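Local atomic coordinates of hypothetical protein PA3499 (Pseudomonas aeruginosa, PDB entry 2IG8), a protein that is of unknown function but belongs to the YjgF-like clan of small alpha/beta proteins and is seen here as a trimer. Residues B[7-12]-B[65-70]; B[26-31]-B[133-138]; B[83-88]-B[113-118]. One frame throughout, in Å; residues are numbered along the deposited sequence.

Contact 1 of 3, residues B[7-12]-B[65-70]; sequences IRAAAL and KALLEA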
loop_
_atom_site.group_PDB
_atom_site.type_symbol
_atom_site.label_atom_id
_atom_site.label_comp_id
_atom_site.label_asym_id
_atom_site.label_seq_id
_atom_site.Cartn_x
_atom_site.Cartn_y
_atom_site.Cartn_z
ATOM N N ILE B 7 -14.541 -12.790 -6.648
ATOM C CA ILE B 7 -14.197 -13.110 -8.027
ATOM C C ILE B 7 -13.293 -14.304 -7.993
ATOM O O ILE B 7 -12.249 -14.270 -7.352
ATOM C CB ILE B 7 -13.468 -11.949 -8.724
ATOM C CG1 ILE B 7 -14.385 -10.730 -8.809
ATOM C CG2 ILE B 7 -12.985 -12.376 -10.121
ATOM C CD1 ILE B 7 -15.634 -10.967 -9.609
ATOM N N ARG B 8 -13.705 -15.363 -8.673
ATOM C CA ARG B 8 -12.905 -16.581 -8.751
ATOM C C ARG B 8 -12.372 -16.847 -10.151
ATOM O O ARG B 8 -13.145 -17.122 -11.075
ATOM C CB ARG B 8 -13.748 -17.747 -8.305
ATOM C CG ARG B 8 -14.266 -17.558 -6.920
ATOM C CD ARG B 8 -15.187 -18.671 -6.579
ATOM N NE ARG B 8 -15.784 -18.560 -5.252
ATOM C CZ ARG B 8 -15.131 -18.715 -4.101
ATOM N NH1 ARG B 8 -15.802 -18.636 -2.963
ATOM N NH2 ARG B 8 -13.819 -18.940 -4.072
ATOM N N ALA B 9 -11.051 -16.767 -10.288
ATOM C CA ALA B 9 -10.353 -17.184 -11.496
ATOM C C ALA B 9 -9.939 -18.669 -11.349
ATOM O O ALA B 9 -9.339 -19.055 -10.342
ATOM C CB ALA B 9 -9.132 -16.300 -11.718
ATOM N N ALA B 10 -10.250 -19.491 -12.346
ATOM C CA ALA B 10 -9.977 -20.947 -12.279
ATOM C C ALA B 10 -8.514 -21.287 -12.004
ATOM O O ALA B 10 -8.213 -22.194 -11.209
ATOM C CB ALA B 10 -10.395 -21.617 -13.561
ATOM N N ALA B 11 -7.619 -20.550 -12.662
ATOM C CA ALA B 11 -6.175 -20.759 -12.527
ATOM C C ALA B 11 -5.642 -20.320 -11.158
ATOM O O ALA B 11 -4.481 -20.609 -10.824
ATOM C CB ALA B 11 -5.445 -20.033 -13.621
ATOM N N LEU B 12 -6.485 -19.636 -10.379
ATOM C CA LEU B 12 -6.086 -19.088 -9.100
ATOM C C LEU B 12 -7.094 -19.460 -8.050
ATOM O O LEU B 12 -7.810 -18.598 -7.537
ATOM C CB LEU B 12 -5.970 -17.564 -9.193
ATOM C CG LEU B 12 -4.879 -17.119 -10.149
ATOM C CD1 LEU B 12 -4.842 -15.622 -10.207
ATOM C CD2 LEU B 12 -3.544 -17.696 -9.697
ATOM N N LYS B 65 -3.911 -10.307 -14.659
ATOM C CA LYS B 65 -4.783 -10.327 -15.833
ATOM C C LYS B 65 -5.880 -11.389 -15.772
ATOM O O LYS B 65 -7.012 -11.144 -16.215
ATOM C CB LYS B 65 -3.932 -10.507 -17.075
ATOM C CG LYS B 65 -4.716 -10.646 -18.349
ATOM C CD LYS B 65 -3.804 -10.374 -19.516
ATOM C CE LYS B 65 -3.999 -11.323 -20.643
ATOM N NZ LYS B 65 -5.289 -11.196 -21.287
ATOM N N ALA B 66 -5.538 -12.566 -15.243
ATOM C CA ALA B 66 -6.504 -13.629 -15.031
ATOM C C ALA B 66 -7.606 -13.182 -14.080
ATOM O O ALA B 66 -8.789 -13.409 -14.353
ATOM C CB ALA B 66 -5.805 -14.929 -14.512
ATOM N N LEU B 67 -7.234 -12.505 -12.997
ATOM C CA LEU B 67 -8.226 -11.982 -12.057
ATOM C C LEU B 67 -9.108 -10.925 -12.728
ATOM O O LEU B 67 -10.340 -10.970 -12.608
ATOM C CB LEU B 67 -7.568 -11.422 -10.794
ATOM C CG LEU B 67 -6.820 -12.424 -9.910
ATOM C CD1 LEU B 67 -5.971 -11.698 -8.846
ATOM C CD2 LEU B 67 -7.760 -13.440 -9.305
ATOM N N LEU B 68 -8.476 -9.995 -13.447
ATOM C CA LEU B 68 -9.207 -8.949 -14.177
ATOM C C LEU B 68 -10.221 -9.547 -15.140
ATOM O O LEU B 68 -11.377 -9.119 -15.182
ATOM C CB LEU B 68 -8.247 -8.051 -14.949
ATOM C CG LEU B 68 -7.465 -7.024 -14.131
ATOM C CD1 LEU B 68 -6.240 -6.498 -14.900
ATOM C CD2 LEU B 68 -8.396 -5.874 -13.660
ATOM N N GLU B 69 -9.772 -10.519 -15.925
ATOM C CA GLU B 69 -10.642 -11.231 -16.867
ATOM C C GLU B 69 -11.765 -12.002 -16.191
ATOM O O GLU B 69 -12.888 -12.011 -16.691
ATOM C CB GLU B 69 -9.816 -12.116 -17.806
ATOM C CG GLU B 69 -9.020 -11.246 -18.771
ATOM C CD GLU B 69 -8.172 -12.008 -19.770
ATOM O OE1 GLU B 69 -8.024 -13.242 -19.633
ATOM O OE2 GLU B 69 -7.637 -11.348 -20.697
ATOM N N ALA B 70 -11.486 -12.602 -15.041
ATOM C CA ALA B 70 -12.515 -13.298 -14.295
ATOM C C ALA B 70 -13.635 -12.336 -13.877
ATOM O O ALA B 70 -14.786 -12.743 -13.753
ATOM C CB ALA B 70 -11.927 -14.022 -13.083
#
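No ring or other flat side chain takes part where I7, A9 and L12 meet A66, L67 and A70. The contact is made mainly by methyl groups. It belongs to the alpha/beta fold of the YjgF-like clan. The loop after strand 4-6 runs over the last turns of helix 53-70, which packs against the sheet. A9 is the centre of the loop side. A9 CB lies 3.9 Å from A70 CB and 3.9 Å from A66 O. L67 CD2 comes to 4.0 Å from A9 CB. A single methyl thus sits against three residues of the helix. The backbones are close here, with A9 CA 5.3 Å from A70 CA. That spacing suits small side chains on both segments. I7 packs beside it. I7 CG2 is anti to the backbone N (CG1 at chi1 -63°), and this turns the methyl onto A70 CB, 3.5 Å from I7 CG2. I7 also packs on A23 and L25 of strand 23-26 and on L30 of strand 29-36. A type I turn from A9 to L12 then carries the chain back to the helix. It is closed by the bond from L12 N to A9 O. L12 and L67 cross at about a right angle. The meeting point is a branch methyl of each, with L12 CD1 3.8 Å from L67 CD2.

Contact 2 of 3, residues B[26-31]-B[133-138]; sequences VGEELV and RLDIDL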
loop_
_atom_site.group_PDB
_atom_site.type_symbol
_atom_site.label_atom_id
_atom_site.label_comp_id
_atom_site.label_asym_id
_atom_site.label_seq_id
_atom_site.Cartn_x
_atom_site.Cartn_y
_atom_site.Cartn_z
ATOM N N VAL B 26 -15.668 -4.778 -5.653
ATOM C CA VAL B 26 -16.333 -3.920 -4.687
ATOM C C VAL B 26 -16.809 -2.719 -5.474
ATOM O O VAL B 26 -16.037 -1.800 -5.737
ATOM C CB VAL B 26 -15.355 -3.490 -3.575
ATOM C CG1 VAL B 26 -15.998 -2.441 -2.663
ATOM C CG2 VAL B 26 -14.867 -4.719 -2.788
ATOM N N GLY B 27 -18.075 -2.745 -5.882
ATOM C CA GLY B 27 -18.568 -1.795 -6.873
ATOM C C GLY B 27 -17.851 -2.024 -8.196
ATOM O O GLY B 27 -17.929 -3.105 -8.770
ATOM N N GLU B 28 -17.153 -0.998 -8.675
ATOM C CA GLU B 28 -16.340 -1.080 -9.892
ATOM C C GLU B 28 -14.880 -1.423 -9.576
ATOM O O GLU B 28 -14.097 -1.697 -10.472
ATOM C CB GLU B 28 -16.391 0.250 -10.658
ATOM C CG GLU B 28 -17.766 0.590 -11.247
ATOM C CD GLU B 28 -18.216 -0.386 -12.332
ATOM O OE1 GLU B 28 -17.368 -0.966 -13.031
ATOM O OE2 GLU B 28 -19.434 -0.560 -12.499
ATOM N N GLU B 29 -14.521 -1.385 -8.300
ATOM C CA GLU B 29 -13.141 -1.603 -7.870
ATOM C C GLU B 29 -12.828 -3.089 -7.756
ATOM O O GLU B 29 -13.501 -3.793 -7.009
ATOM C CB GLU B 29 -12.920 -0.940 -6.516
ATOM C CG GLU B 29 -11.467 -0.965 -6.063
ATOM C CD GLU B 29 -10.624 0.148 -6.678
ATOM O OE1 GLU B 29 -11.189 1.196 -7.082
ATOM O OE2 GLU B 29 -9.394 -0.033 -6.701
ATOM N N LEU B 30 -11.814 -3.570 -8.478
ATOM C CA LEU B 30 -11.329 -4.956 -8.294
ATOM C C LEU B 30 -10.196 -4.972 -7.286
ATOM O O LEU B 30 -9.072 -4.580 -7.582
ATOM C CB LEU B 30 -10.874 -5.591 -9.593
ATOM C CG LEU B 30 -10.648 -7.112 -9.495
ATOM C CD1 LEU B 30 -11.926 -7.833 -9.090
ATOM C CD2 LEU B 30 -10.100 -7.640 -10.834
ATOM N N VAL B 31 -10.524 -5.381 -6.080
ATOM C CA VAL B 31 -9.573 -5.456 -4.991
ATOM C C VAL B 31 -8.915 -6.817 -5.082
ATOM O O VAL B 31 -9.602 -7.838 -5.131
ATOM C CB VAL B 31 -10.271 -5.298 -3.631
ATOM C CG1 VAL B 31 -9.257 -5.399 -2.486
ATOM C CG2 VAL B 31 -11.091 -3.976 -3.568
ATOM N N ARG B 133 -9.886 -0.673 -11.560
ATOM C CA ARG B 133 -11.303 -0.330 -11.656
ATOM C C ARG B 133 -11.822 -0.760 -13.021
ATOM O O ARG B 133 -11.194 -0.452 -14.033
ATOM C CB ARG B 133 -11.463 1.181 -11.631
ATOM C CG ARG B 133 -11.342 1.798 -10.315
ATOM C CD ARG B 133 -11.629 3.252 -10.449
ATOM N NE ARG B 133 -13.052 3.488 -10.616
ATOM C CZ ARG B 133 -13.904 3.581 -9.602
ATOM N NH1 ARG B 133 -13.482 3.430 -8.344
ATOM N NH2 ARG B 133 -15.191 3.811 -9.837
ATOM N N LEU B 134 -12.990 -1.395 -13.063
ATOM C CA LEU B 134 -13.552 -1.895 -14.317
ATOM C C LEU B 134 -14.104 -0.800 -15.252
ATOM O O LEU B 134 -14.398 -1.074 -16.419
ATOM C CB LEU B 134 -14.656 -2.909 -14.015
ATOM C CG LEU B 134 -14.214 -4.145 -13.220
ATOM C CD1 LEU B 134 -15.393 -5.077 -12.987
ATOM C CD2 LEU B 134 -13.103 -4.860 -13.920
ATOM N N ASP B 135 -14.221 0.427 -14.750
ATOM C CA ASP B 135 -14.839 1.520 -15.501
ATOM C C ASP B 135 -13.838 2.545 -16.045
ATOM O O ASP B 135 -14.230 3.661 -16.391
ATOM C CB ASP B 135 -15.904 2.192 -14.626
ATOM C CG ASP B 135 -15.340 2.795 -13.349
ATOM O OD1 ASP B 135 -14.213 2.470 -12.936
ATOM O OD2 ASP B 135 -16.049 3.598 -12.734
ATOM N N ILE B 136 -12.553 2.174 -16.109
ATOM C CA ILE B 136 -11.518 3.015 -16.701
ATOM C C ILE B 136 -10.705 2.232 -17.727
ATOM O O ILE B 136 -10.680 1.000 -17.701
ATOM C CB ILE B 136 -10.560 3.602 -15.631
ATOM C CG1 ILE B 136 -9.655 2.506 -15.037
ATOM C CG2 ILE B 136 -11.358 4.297 -14.534
ATOM C CD1 ILE B 136 -8.592 3.017 -14.105
ATOM N N ASP B 137 -10.038 2.948 -18.628
ATOM C CA ASP B 137 -9.044 2.330 -19.527
ATOM C C ASP B 137 -7.894 3.285 -19.719
ATOM O O ASP B 137 -8.046 4.299 -20.386
ATOM C CB ASP B 137 -9.681 1.956 -20.858
ATOM C CG ASP B 137 -8.725 1.223 -21.804
ATOM O OD1 ASP B 137 -7.504 1.055 -21.524
ATOM O OD2 ASP B 137 -9.226 0.808 -22.866
ATOM N N LEU B 138 -6.732 2.965 -19.147
ATOM C CA LEU B 138 -5.592 3.886 -19.187
ATOM C C LEU B 138 -5.109 4.233 -20.600
ATOM O O LEU B 138 -4.494 5.297 -20.814
ATOM C CB LEU B 138 -4.414 3.369 -18.362
ATOM C CG LEU B 138 -4.177 3.976 -16.977
ATOM C CD1 LEU B 138 -5.386 3.844 -16.078
ATOM C CD2 LEU B 138 -2.932 3.362 -16.354
#
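E28 O takes the one strong hydrogen bond between the segments. L134 N donates to E28 O at 2.8 Å and nearly straight, with an N-H...O angle of 168°. R133 CA adds a C-H...O contact to the same E28 O at 3.3 Å. Next to this bond, E29 and R133 form an antiparallel, non-hydrogen-bonded pair, and their side chains leave the same face of the sheet. The two side chains cross at about a right angle. E29 OE1 lies 3.3 Å from R133 CG and makes a weak, long salt bridge to R133 NH1. The carboxylate and guanidinium planes are 62° apart, a poor setting for a paired grip. The other oxygen, E29 OE2, is hydrogen-bonded to Y79 OH, the stronger polar partner of E29. The R133 chain bends at chi3 (75°), which brings its head back to D135. There two bonds hold the guanidinium side-on. R133 NE reaches D135 OD1 at 2.8 Å, and R133 NH2 meets D135 OD2 at 3.0 Å. D135 OD2 lies in the guanidinium plane; D135 OD1 is tilted out of it. E28 CB lies over one face of the guanidinium, 3.8 Å from R133 NH2. D135 OD2 also bonds to T2 OG1 of the second subunit, so the network reaches the subunit interface. In the fold, residues 26-29 are the type II' turn of the hairpin joining strands 23-26 and 29-36. Strand 126-133 ends alongside that hairpin, with strand 78-85 on its other side.

Contact 3 of 3, residues B[83-88]-B[113-118]; sequences VYVTRI and LVEVSG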
loop_
_atom_site.group_PDB
_atom_site.type_symbol
_atom_site.label_atom_id
_atom_site.label_comp_id
_atom_site.label_asym_id
_atom_site.label_seq_id
_atom_site.Cartn_x
_atom_site.Cartn_y
_atom_site.Cartn_z
ATOM N N VAL B 83 5.097 -2.790 -5.999
ATOM C CA VAL B 83 5.969 -3.904 -6.336
ATOM C C VAL B 83 6.960 -4.083 -5.202
ATOM O O VAL B 83 7.613 -3.114 -4.764
ATOM C CB VAL B 83 6.719 -3.641 -7.645
ATOM C CG1 VAL B 83 7.623 -4.859 -7.992
ATOM C CG2 VAL B 83 5.708 -3.299 -8.759
ATOM N N TYR B 84 7.026 -5.305 -4.697
ATOM C CA TYR B 84 7.942 -5.652 -3.626
ATOM C C TYR B 84 8.913 -6.660 -4.190
ATOM O O TYR B 84 8.498 -7.747 -4.601
ATOM C CB TYR B 84 7.181 -6.290 -2.461
ATOM C CG TYR B 84 6.048 -5.456 -1.998
ATOM C CD1 TYR B 84 6.287 -4.351 -1.202
ATOM C CD2 TYR B 84 4.727 -5.733 -2.380
ATOM C CE1 TYR B 84 5.247 -3.529 -0.793
ATOM C CE2 TYR B 84 3.674 -4.904 -1.963
ATOM C CZ TYR B 84 3.944 -3.819 -1.170
ATOM O OH TYR B 84 2.930 -2.983 -0.706
ATOM N N VAL B 85 10.197 -6.305 -4.186
ATOM C CA VAL B 85 11.262 -7.153 -4.698
ATOM C C VAL B 85 12.193 -7.562 -3.571
ATOM O O VAL B 85 12.361 -6.847 -2.579
ATOM C CB VAL B 85 12.079 -6.448 -5.844
ATOM C CG1 VAL B 85 11.183 -6.114 -7.023
ATOM C CG2 VAL B 85 12.862 -5.186 -5.313
ATOM N N THR B 86 12.808 -8.735 -3.694
ATOM C CA THR B 86 13.798 -9.136 -2.718
ATOM C C THR B 86 15.185 -8.563 -3.000
ATOM O O THR B 86 16.026 -8.541 -2.111
ATOM C CB THR B 86 13.902 -10.674 -2.611
ATOM O OG1 THR B 86 14.188 -11.208 -3.904
ATOM C CG2 THR B 86 12.595 -11.253 -2.059
ATOM N N ARG B 87 15.410 -8.117 -4.237
ATOM C CA ARG B 87 16.680 -7.556 -4.678
ATOM C C ARG B 87 16.400 -6.285 -5.461
ATOM O O ARG B 87 15.861 -6.329 -6.587
ATOM C CB ARG B 87 17.466 -8.551 -5.564
ATOM C CG ARG B 87 17.623 -9.919 -4.937
ATOM C CD ARG B 87 18.466 -10.868 -5.801
ATOM N NE ARG B 87 17.865 -11.053 -7.106
ATOM C CZ ARG B 87 18.232 -11.975 -7.993
ATOM N NH1 ARG B 87 19.196 -12.837 -7.738
ATOM N NH2 ARG B 87 17.622 -12.015 -9.155
ATOM N N ILE B 88 16.804 -5.141 -4.915
ATOM C CA ILE B 88 16.549 -3.872 -5.578
ATOM C C ILE B 88 17.194 -3.785 -6.965
ATOM O O ILE B 88 16.666 -3.096 -7.835
ATOM C CB ILE B 88 16.967 -2.647 -4.733
ATOM C CG1 ILE B 88 16.248 -1.374 -5.204
ATOM C CG2 ILE B 88 18.500 -2.488 -4.657
ATOM C CD1 ILE B 88 14.768 -1.337 -4.883
ATOM N N LEU B 113 7.981 0.860 -5.931
ATOM C CA LEU B 113 8.783 -0.379 -5.958
ATOM C C LEU B 113 9.814 -0.254 -4.845
ATOM O O LEU B 113 10.579 0.713 -4.827
ATOM C CB LEU B 113 9.483 -0.510 -7.318
ATOM C CG LEU B 113 10.180 -1.850 -7.651
ATOM C CD1 LEU B 113 10.326 -2.050 -9.152
ATOM C CD2 LEU B 113 11.545 -1.858 -6.957
ATOM N N VAL B 114 9.804 -1.204 -3.908
ATOM C CA VAL B 114 10.721 -1.191 -2.785
ATOM C C VAL B 114 11.283 -2.594 -2.569
ATOM O O VAL B 114 10.688 -3.599 -2.987
ATOM C CB VAL B 114 10.080 -0.663 -1.457
ATOM C CG1 VAL B 114 9.591 0.822 -1.628
ATOM C CG2 VAL B 114 8.962 -1.587 -0.945
ATOM N N GLU B 115 12.448 -2.660 -1.949
ATOM C CA GLU B 115 13.010 -3.970 -1.609
ATOM C C GLU B 115 12.582 -4.378 -0.205
ATOM O O GLU B 115 12.865 -3.691 0.768
ATOM C CB GLU B 115 14.520 -3.949 -1.698
ATOM C CG GLU B 115 15.164 -5.302 -1.503
ATOM C CD GLU B 115 16.641 -5.177 -1.212
ATOM O OE1 GLU B 115 17.426 -4.993 -2.158
ATOM O OE2 GLU B 115 17.006 -5.296 -0.035
ATOM N N VAL B 116 11.911 -5.513 -0.118
ATOM C CA VAL B 116 11.539 -6.096 1.164
ATOM C C VAL B 116 12.604 -7.116 1.571
ATOM O O VAL B 116 13.466 -7.532 0.769
ATOM C CB VAL B 116 10.117 -6.731 1.089
ATOM C CG1 VAL B 116 9.022 -5.626 0.855
ATOM C CG2 VAL B 116 10.053 -7.815 0.053
ATOM N N SER B 117 12.561 -7.539 2.817
ATOM C CA SER B 117 13.572 -8.463 3.287
ATOM C C SER B 117 13.119 -9.904 3.090
ATOM O O SER B 117 13.930 -10.815 3.184
ATOM C CB SER B 117 13.972 -8.148 4.726
ATOM O OG SER B 117 12.881 -8.238 5.604
ATOM N N GLY B 118 11.851 -10.120 2.744
ATOM C CA GLY B 118 11.380 -11.483 2.502
ATOM C C GLY B 118 9.983 -11.557 1.918
ATOM O O GLY B 118 9.146 -10.686 2.157
HETATM O O HOH W 1 15.422 -9.140 0.375
#
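This contact joins the two parallel strands of the beta-alpha-beta unit made by strand 78-85, helix 91-101 and strand 110-115. V83 pairs with L113, Y84 with V114 and V85 with E115. The backbone ladder runs from V114 N to V83 O, from V85 N to V114 O and from V116 N to V85 O, the last at 2.8 Å. V83, V85 and L113 send their side chains to the face where I94 of helix 91-101 packs. L113 CD2 is the meeting point there. V85 CG2 and I88 CD1 each lie 3.9 Å from L113 CD2. On the other face, Y84 and V114 lie side by side and point the same way. Y84 CD1 rests 3.9 Å from V114 CG2 and 3.7 Å from V116 CG1. Y84 also packs on T112 of the third subunit. E115, the last residue of its strand, adds a side-chain bond to the ladder. Its CG is anti to the backbone N (chi1 -174°) and the chain is extended beyond it, so the carboxylate passes T86 to the loop before helix 91-101. There E115 OE1 uses its anti lone pair to accept I88 N at 2.8 Å, with an N-H...O angle of 155°. E115 OE2 bonds to S117 OG of the second subunit. One glutamate therefore ties a loop and a neighbouring chain to the same strand. A water links the residues that follow the two strands, donating to T86 O and V116 O at 2.6 Å each.

Contact 3 is the buried one, contact 1 is partly buried and contact 2 lies at the surface. Contacts 2 and 3 reach the same sheet on opposite sides of the chain's centre. Contact 3 is a parallel ladder, mostly apolar, with one carboxylate, E115, at its end; contact 2 is the end of an antiparallel pairing, with charged groups. Contact 1 has no hydrogen bond between its segments. It touches contact 2 through L30, whose CD2 packs on L68 CA and whose CD1 packs on I7 CG1. Contact 3 stands apart from both, about 13 Å away at the nearest atoms. Contacts 2 and 3 also meet other subunits, whereas contact 1 stays within the chain.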